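Local coordinates for protein putative silent information regulator 2 (Leishmania infantum, PDB 5OL0) that removes acetyl groups from lysines of proteins at the expense of NAD, as a zinc-containing sirtuin that probably regulates gene expression, at residues Cys124-Asp129 with Met221-Phe226; Leu141-His146 with Pro197-Asp202. One frame throughout, in Å; residues are numbered along the deposited sequence.

Contact 1: Cys124-Asp129 with Met221-Phe226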
ATOM      1  N   CYS A 124      -3.310  -4.874  -3.984  1.00 32.00           N
ATOM      2  CA  CYS A 124      -2.309  -3.975  -4.584  1.00 28.15           C
ATOM      3  C   CYS A 124      -1.962  -2.963  -3.521  1.00 27.91           C
ATOM      4  O   CYS A 124      -2.846  -2.235  -3.063  1.00 27.83           O
ATOM      5  CB  CYS A 124      -2.919  -3.261  -5.767  1.00 31.27           C
ATOM      6  SG  CYS A 124      -3.322  -4.323  -7.223  1.00 31.55           S
ATOM      7  N   THR A 125      -0.693  -2.886  -3.157  1.00 25.75           N
ATOM      8  CA  THR A 125      -0.243  -2.005  -2.071  1.00 27.49           C
ATOM      9  C   THR A 125       0.751  -0.987  -2.610  1.00 25.18           C
ATOM     10  O   THR A 125       1.575  -1.284  -3.434  1.00 28.56           O
ATOM     11  CB  THR A 125       0.393  -2.819  -0.934  1.00 28.75           C
ATOM     12  OG1 THR A 125       0.806  -1.961   0.125  1.00 28.39           O
ATOM     13  CG2 THR A 125       1.614  -3.680  -1.391  1.00 30.22           C
ATOM     14  N   GLN A 126       0.633   0.233  -2.177  1.00 26.84           N
ATOM     15  CA  GLN A 126       1.628   1.227  -2.436  1.00 29.95           C
ATOM     16  C   GLN A 126       2.633   1.339  -1.273  1.00 31.19           C
ATOM     17  O   GLN A 126       3.610   2.047  -1.392  1.00 28.38           O
ATOM     18  CB  GLN A 126       0.970   2.574  -2.734  1.00 34.38           C
ATOM     19  CG  GLN A 126       0.128   3.238  -1.696  1.00 30.92           C
ATOM     20  CD  GLN A 126      -0.462   4.540  -2.243  1.00 36.46           C
ATOM     21  OE1 GLN A 126       0.227   5.354  -2.809  1.00 40.31           O
ATOM     22  NE2 GLN A 126      -1.683   4.717  -2.082  1.00 31.59           N
ATOM     23  N   ASN A 127       2.436   0.572  -0.208  1.00 27.94           N
ATOM     24  CA  ASN A 127       3.372   0.547   0.900  1.00 29.54           C
ATOM     25  C   ASN A 127       4.627  -0.258   0.503  1.00 31.32           C
ATOM     26  O   ASN A 127       4.600  -1.182  -0.374  1.00 26.28           O
ATOM     27  CB  ASN A 127       2.715  -0.039   2.145  1.00 30.75           C
ATOM     28  CG  ASN A 127       1.643   0.843   2.723  1.00 32.20           C
ATOM     29  OD1 ASN A 127       1.589   2.070   2.450  1.00 31.70           O
ATOM     30  ND2 ASN A 127       0.813   0.248   3.616  1.00 30.28           N
ATOM     31  N   ILE A 128       5.735   0.082   1.160  1.00 30.24           N
ATOM     32  CA  ILE A 128       7.007  -0.585   0.874  1.00 30.35           C
ATOM     33  C   ILE A 128       7.462  -1.359   2.080  1.00 33.36           C
ATOM     34  O   ILE A 128       8.632  -1.676   2.209  1.00 31.90           O
ATOM     35  CB  ILE A 128       8.030   0.437   0.397  1.00 31.50           C
ATOM     36  CG1 ILE A 128       8.379   1.498   1.473  1.00 34.95           C
ATOM     37  CG2 ILE A 128       7.480   1.118  -0.830  1.00 31.48           C
ATOM     38  CD1 ILE A 128       9.319   2.575   0.938  1.00 36.95           C
ATOM     39  N   ASP A 129       6.511  -1.691   2.961  1.00 31.06           N
ATOM     40  CA  ASP A 129       6.854  -2.321   4.231  1.00 30.60           C
ATOM     41  C   ASP A 129       6.802  -3.839   4.199  1.00 31.67           C
ATOM     42  O   ASP A 129       7.060  -4.453   5.198  1.00 30.68           O
ATOM     43  CB  ASP A 129       5.997  -1.730   5.361  1.00 29.37           C
ATOM     44  CG  ASP A 129       4.462  -1.836   5.114  1.00 33.45           C
ATOM     45  OD1 ASP A 129       4.019  -2.803   4.438  1.00 30.39           O
ATOM     46  OD2 ASP A 129       3.700  -0.934   5.619  1.00 34.17           O
ATOM     47  N   MET A 221      -4.370   8.409  -3.215  1.00 42.17           N
ATOM     48  CA  MET A 221      -4.791   8.931  -4.534  1.00 46.85           C
ATOM     49  C   MET A 221      -3.908   9.989  -5.124  1.00 40.04           C
ATOM     50  O   MET A 221      -4.293  10.591  -6.092  1.00 37.54           O
ATOM     51  CB  MET A 221      -6.209   9.574  -4.509  1.00 57.24           C
ATOM     52  CG  MET A 221      -7.331   8.706  -3.982  1.00 62.62           C
ATOM     53  SD  MET A 221      -7.566   7.276  -5.052  1.00 59.55           S
ATOM     54  CE  MET A 221      -8.156   7.986  -6.620  1.00 54.54           C
ATOM     55  N   GLN A 222      -2.748  10.293  -4.566  1.00 39.18           N
ATOM     56  CA  GLN A 222      -1.938  11.340  -5.172  1.00 36.27           C
ATOM     57  C   GLN A 222      -0.647  10.820  -5.779  1.00 34.69           C
ATOM     58  O   GLN A 222       0.147  11.625  -6.263  1.00 39.23           O
ATOM     59  CB  GLN A 222      -1.669  12.460  -4.145  1.00 41.87           C
ATOM     60  CG  GLN A 222      -2.997  13.020  -3.614  1.00 48.59           C
ATOM     61  CD  GLN A 222      -2.873  14.338  -2.912  1.00 54.75           C
ATOM     62  OE1 GLN A 222      -2.191  14.429  -1.905  1.00 58.04           O
ATOM     63  NE2 GLN A 222      -3.539  15.377  -3.444  1.00 53.17           N
ATOM     64  N   VAL A 223      -0.436   9.496  -5.767  1.00 32.03           N
ATOM     65  CA  VAL A 223       0.711   8.875  -6.448  1.00 29.45           C
ATOM     66  C   VAL A 223       0.277   8.004  -7.627  1.00 29.84           C
ATOM     67  O   VAL A 223      -0.544   7.094  -7.465  1.00 28.77           O
ATOM     68  CB  VAL A 223       1.553   8.057  -5.441  1.00 33.27           C
ATOM     69  CG1 VAL A 223       2.700   7.383  -6.162  1.00 34.84           C
ATOM     70  CG2 VAL A 223       2.080   8.978  -4.354  1.00 32.64           C
ATOM     71  N   HIS A 224       0.849   8.256  -8.807  1.00 26.99           N
ATOM     72  CA  HIS A 224       0.383   7.730 -10.053  1.00 26.30           C
ATOM     73  C   HIS A 224       1.455   6.888 -10.645  1.00 28.78           C
ATOM     74  O   HIS A 224       2.605   7.131 -10.346  1.00 31.47           O
ATOM     75  CB  HIS A 224       0.024   8.909 -10.983  1.00 30.45           C
ATOM     76  CG  HIS A 224      -0.873   9.891 -10.340  1.00 32.28           C
ATOM     77  ND1 HIS A 224      -2.175   9.583 -10.014  1.00 32.01           N
ATOM     78  CD2 HIS A 224      -0.653  11.155  -9.900  1.00 33.60           C
ATOM     79  CE1 HIS A 224      -2.706  10.609  -9.376  1.00 32.72           C
ATOM     80  NE2 HIS A 224      -1.811  11.578  -9.309  1.00 29.22           N
ATOM     81  N   PRO A 225       1.119   5.855 -11.437  1.00 29.60           N
ATOM     82  CA  PRO A 225      -0.228   5.491 -11.845  1.00 30.28           C
ATOM     83  C   PRO A 225      -1.113   4.634 -10.860  1.00 28.64           C
ATOM     84  O   PRO A 225      -2.240   4.289 -11.200  1.00 29.24           O
ATOM     85  CB  PRO A 225       0.033   4.712 -13.136  1.00 30.78           C
ATOM     86  CG  PRO A 225       1.345   4.046 -12.927  1.00 31.11           C
ATOM     87  CD  PRO A 225       2.143   4.995 -12.061  1.00 34.65           C
ATOM     88  N   PHE A 226      -0.612   4.327  -9.684  1.00 28.11           N
ATOM     89  CA  PHE A 226      -1.322   3.580  -8.653  1.00 28.78           C
ATOM     90  C   PHE A 226      -2.729   4.097  -8.428  1.00 31.14           C
ATOM     91  O   PHE A 226      -3.671   3.318  -8.384  1.00 28.66           O
ATOM     92  CB  PHE A 226      -0.571   3.613  -7.298  1.00 28.18           C
ATOM     93  CG  PHE A 226      -1.161   2.666  -6.261  1.00 27.39           C
ATOM     94  CD1 PHE A 226      -0.731   1.318  -6.208  1.00 25.37           C
ATOM     95  CD2 PHE A 226      -2.213   3.055  -5.443  1.00 28.15           C
ATOM     96  CE1 PHE A 226      -1.285   0.427  -5.276  1.00 29.84           C
ATOM     97  CE2 PHE A 226      -2.770   2.166  -4.511  1.00 30.95           C
ATOM     98  CZ  PHE A 226      -2.302   0.856  -4.418  1.00 28.62           C
TER
HETATM   99  O   HOH W   1      -1.824   6.885  -4.977  1.00 33.31           O

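Contact 2: Leu141-His146 with Pro197-Asp202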
ATOM      1  N   LEU A 141      -1.399 -13.367  -5.713  1.00 32.93           N
ATOM      2  CA  LEU A 141      -2.460 -12.402  -5.342  1.00 34.36           C
ATOM      3  C   LEU A 141      -1.960 -11.014  -4.861  1.00 35.67           C
ATOM      4  O   LEU A 141      -2.723 -10.044  -4.876  1.00 30.11           O
ATOM      5  CB  LEU A 141      -3.384 -13.005  -4.313  1.00 35.80           C
ATOM      6  CG  LEU A 141      -4.184 -14.228  -4.779  1.00 38.11           C
ATOM      7  CD1 LEU A 141      -5.082 -14.710  -3.659  1.00 38.13           C
ATOM      8  CD2 LEU A 141      -5.018 -13.937  -6.037  1.00 40.73           C
ATOM      9  N   LEU A 142      -0.675 -10.917  -4.543  1.00 33.04           N
ATOM     10  CA  LEU A 142      -0.110  -9.676  -4.034  1.00 32.57           C
ATOM     11  C   LEU A 142       0.667  -8.927  -5.119  1.00 32.42           C
ATOM     12  O   LEU A 142       1.510  -9.513  -5.749  1.00 33.61           O
ATOM     13  CB  LEU A 142       0.829  -9.946  -2.885  1.00 31.16           C
ATOM     14  CG  LEU A 142       1.610  -8.748  -2.344  1.00 30.45           C
ATOM     15  CD1 LEU A 142       0.601  -7.750  -1.742  1.00 29.07           C
ATOM     16  CD2 LEU A 142       2.638  -9.233  -1.306  1.00 34.24           C
ATOM     17  N   VAL A 143       0.397  -7.628  -5.248  1.00 30.10           N
ATOM     18  CA  VAL A 143       1.185  -6.708  -6.046  1.00 29.16           C
ATOM     19  C   VAL A 143       1.757  -5.623  -5.159  1.00 31.66           C
ATOM     20  O   VAL A 143       1.014  -4.757  -4.639  1.00 32.01           O
ATOM     21  CB  VAL A 143       0.307  -6.122  -7.121  1.00 36.82           C
ATOM     22  CG1 VAL A 143       1.089  -5.108  -7.975  1.00 39.25           C
ATOM     23  CG2 VAL A 143      -0.257  -7.274  -7.976  1.00 40.71           C
ATOM     24  N   GLU A 144       3.081  -5.686  -4.983  1.00 29.12           N
ATOM     25  CA  GLU A 144       3.882  -4.645  -4.319  1.00 31.22           C
ATOM     26  C   GLU A 144       4.176  -3.634  -5.368  1.00 31.24           C
ATOM     27  O   GLU A 144       5.232  -3.688  -5.963  1.00 33.96           O
ATOM     28  CB  GLU A 144       5.189  -5.253  -3.735  1.00 29.80           C
ATOM     29  CG  GLU A 144       4.895  -5.995  -2.437  1.00 33.41           C
ATOM     30  CD  GLU A 144       6.050  -6.768  -1.805  1.00 41.53           C
ATOM     31  OE1 GLU A 144       6.885  -7.280  -2.554  1.00 46.70           O
ATOM     32  OE2 GLU A 144       6.090  -6.912  -0.559  1.00 37.77           O
ATOM     33  N   ALA A 145       3.241  -2.712  -5.620  1.00 26.30           N
ATOM     34  CA  ALA A 145       3.368  -1.830  -6.752  1.00 26.28           C
ATOM     35  C   ALA A 145       4.548  -0.847  -6.723  1.00 30.27           C
ATOM     36  O   ALA A 145       4.956  -0.351  -7.777  1.00 30.40           O
ATOM     37  CB  ALA A 145       2.074  -1.052  -6.951  1.00 28.85           C
ATOM     38  N   HIS A 146       5.063  -0.573  -5.529  1.00 31.25           N
ATOM     39  CA  HIS A 146       6.217   0.274  -5.307  1.00 32.18           C
ATOM     40  C   HIS A 146       7.390  -0.446  -4.707  1.00 28.76           C
ATOM     41  O   HIS A 146       8.244   0.182  -4.108  1.00 29.83           O
ATOM     42  CB  HIS A 146       5.844   1.420  -4.398  1.00 29.77           C
ATOM     43  CG  HIS A 146       4.868   2.358  -5.034  1.00 32.27           C
ATOM     44  ND1 HIS A 146       4.095   3.241  -4.308  1.00 32.14           N
ATOM     45  CD2 HIS A 146       4.532   2.538  -6.332  1.00 33.05           C
ATOM     46  CE1 HIS A 146       3.306   3.901  -5.131  1.00 30.94           C
ATOM     47  NE2 HIS A 146       3.547   3.488  -6.365  1.00 32.80           N
ATOM     48  N   PRO A 197       6.541  -2.253 -11.389  1.00 35.48           N
ATOM     49  CA  PRO A 197       6.636  -3.634 -11.964  1.00 34.63           C
ATOM     50  C   PRO A 197       5.464  -4.023 -12.854  1.00 37.19           C
ATOM     51  O   PRO A 197       4.364  -3.484 -12.748  1.00 38.10           O
ATOM     52  CB  PRO A 197       6.693  -4.515 -10.708  1.00 36.69           C
ATOM     53  CG  PRO A 197       5.913  -3.717  -9.665  1.00 38.43           C
ATOM     54  CD  PRO A 197       6.173  -2.264  -9.972  1.00 34.57           C
ATOM     55  N   ASP A 198       5.716  -4.969 -13.746  1.00 34.28           N
ATOM     56  CA  ASP A 198       4.738  -5.525 -14.671  1.00 38.14           C
ATOM     57  C   ASP A 198       3.453  -5.960 -14.020  1.00 34.03           C
ATOM     58  O   ASP A 198       2.387  -5.833 -14.586  1.00 34.89           O
ATOM     59  CB  ASP A 198       5.310  -6.822 -15.290  1.00 40.53           C
ATOM     60  CG  ASP A 198       6.317  -6.574 -16.393  1.00 51.18           C
ATOM     61  OD1 ASP A 198       6.198  -5.575 -17.122  1.00 53.38           O
ATOM     62  OD2 ASP A 198       7.191  -7.453 -16.586  1.00 57.10           O
ATOM     63  N   ALA A 199       3.591  -6.577 -12.854  1.00 34.63           N
ATOM     64  CA  ALA A 199       2.470  -7.064 -12.146  1.00 36.28           C
ATOM     65  C   ALA A 199       1.489  -5.939 -11.762  1.00 33.68           C
ATOM     66  O   ALA A 199       0.281  -6.200 -11.602  1.00 32.02           O
ATOM     67  CB  ALA A 199       2.934  -7.802 -10.913  1.00 37.56           C
ATOM     68  N   PHE A 200       1.972  -4.711 -11.584  1.00 36.01           N
ATOM     69  CA  PHE A 200       1.046  -3.569 -11.401  1.00 31.44           C
ATOM     70  C   PHE A 200       0.177  -3.373 -12.619  1.00 29.34           C
ATOM     71  O   PHE A 200      -1.046  -3.241 -12.522  1.00 30.82           O
ATOM     72  CB  PHE A 200       1.778  -2.261 -11.089  1.00 30.31           C
ATOM     73  CG  PHE A 200       0.877  -1.104 -11.166  1.00 26.66           C
ATOM     74  CD1 PHE A 200       0.009  -0.834 -10.135  1.00 28.14           C
ATOM     75  CD2 PHE A 200       0.767  -0.379 -12.347  1.00 28.29           C
ATOM     76  CE1 PHE A 200      -0.885   0.196 -10.222  1.00 27.88           C
ATOM     77  CE2 PHE A 200      -0.115   0.665 -12.433  1.00 29.17           C
ATOM     78  CZ  PHE A 200      -0.941   0.964 -11.373  1.00 30.20           C
ATOM     79  N   PHE A 201       0.788  -3.398 -13.799  1.00 31.02           N
ATOM     80  CA  PHE A 201       0.013  -3.200 -15.047  1.00 32.73           C
ATOM     81  C   PHE A 201      -0.963  -4.346 -15.370  1.00 30.41           C
ATOM     82  O   PHE A 201      -2.051  -4.109 -15.905  1.00 30.66           O
ATOM     83  CB  PHE A 201       0.973  -2.870 -16.207  1.00 35.41           C
ATOM     84  CG  PHE A 201       1.680  -1.567 -15.981  1.00 35.15           C
ATOM     85  CD1 PHE A 201       0.975  -0.380 -16.142  1.00 34.63           C
ATOM     86  CD2 PHE A 201       2.990  -1.532 -15.505  1.00 33.47           C
ATOM     87  CE1 PHE A 201       1.570   0.835 -15.841  1.00 38.49           C
ATOM     88  CE2 PHE A 201       3.599  -0.319 -15.212  1.00 39.26           C
ATOM     89  CZ  PHE A 201       2.877   0.877 -15.386  1.00 37.28           C
ATOM     90  N   ASP A 202      -0.575  -5.545 -14.970  1.00 33.71           N
ATOM     91  CA  ASP A 202      -1.480  -6.747 -15.010  1.00 37.17           C
ATOM     92  C   ASP A 202      -2.732  -6.473 -14.174  1.00 32.36           C
ATOM     93  O   ASP A 202      -3.867  -6.600 -14.630  1.00 33.92           O
ATOM     94  CB  ASP A 202      -0.701  -7.937 -14.442  1.00 39.93           C
ATOM     95  CG  ASP A 202      -1.445  -9.241 -14.567  1.00 47.04           C
ATOM     96  OD1 ASP A 202      -1.482  -9.771 -15.686  1.00 56.48           O
ATOM     97  OD2 ASP A 202      -2.032  -9.716 -13.563  1.00 47.98           O
TER

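Contact 1: Cys124-Asp129 with Met221-Phe226
CB of Q126 sits over one face of the F226 ring, 3.9 Å from the ring centroid and only 4° off its normal, a nearly vertical CH-pi contact. The setting is the Rossmann-like domain of a sirtuin, at the C-terminal end of strand 120-125 in its parallel sheet, where a loop that follows strand 213-217 folds back over the strand end. Residues Q126 to D129 here are likely to bind NAD(+), as in a close relative, and the facing loop meets the acetylated p53 peptide through V223, H224 and P225. F226 carries CG anti to its backbone N (chi1 -171°), which sends the ring from the loop to the strand end. Q126 CG sits between the backbone N and the carbonyl carbon, and the chain, extended beyond it, crosses the ring at about a right angle. The amide follows along the CD2-CE2 side of the ring, planes 32° apart, with Q126 NE2 3.7 Å from F226 CE2. Near the ring plane, at the edge, C124 O sits 3.4 Å from F226 CZ, so a backbone carbonyl meets the rim while the glutamine occupies a face. C124 CB adds a looser apolar touch at F226 CE1. Beyond the ring, T125 OG1 accepts from N127 N over 3.0 Å, an ST turn that shapes the chain as it leaves the strand; the same hydroxyl is hydrogen-bonded to E132. Q126 OE1 also touches V223 CB directly, at 4.0 Å, and one ordered water adds a second, polar link: it accepts a hydrogen bond from V223 N at 3.1 Å and gives a weak one to Q126 OE1 at 3.4 Å.

Contact 2: Leu141-His146 with Pro197-Asp202
Strand 142-144, an outermost strand of the parallel Rossmann-type sheet, packs here against the first turn of helix 198-207, a strand-to-helix contact beside the catalytic cleft. The chain just past the strand leads to H146, probably the proton acceptor of the enzyme, which packs on the modified side chain of the bound peptide. The two methyls of V143 rest against the backbone of the first helical turn, dividing the work. CG1, anti to the backbone N at chi1 178°, comes to 3.7 Å from F200 N, and CG2 lies 3.8 Å from A199 O. Farther along, A145 CB meets F200 CD1 at 3.8 Å, approaching the ring obliquely; A145 also touches F226, in the loop after strand 213-217. P197, just ahead of the helix, closes the other end: its CD stands 3.2 Å from A145 O, and its CG lies 3.8 Å from E144 O. E144 itself is the centre of an inverse gamma turn, which bends the backbone as it leaves the strand. On the helix side, F200 N donates to P197 O over 2.9 Å, tying the proline to the turn. With no hydrogen bond joining the segments, cohesion rests on van der Waals packing of methyls and proline carbons, much of it against backbone atoms. A145 O is buried without a partner in the model, and the carbonyl probably pays a desolvation cost, with P197 CD packed against it.

How the contacts relate
The two contacts share one sheet, since strands 120-125 and 142-144 are neighbours in it, and they illustrate how parallel strands gather functional loops at their C-terminal ends. Contact 1 is the more deeply buried, about 6 Å from the chain centre to its own centre, against 11 Å for contact 2, which is partly buried at the sheet's outer strand. Probable backbone hydrogen bonds between T125 and both V143 and A145 join them, and P225 O packs on F200 CZ. Chemically they diverge: contact 1 mixes an aromatic face with an amide and a bridging water near the probable NAD(+) site, whereas contact 2 is van der Waals packing of a strand end on a helix start, without a hydrogen bond across it.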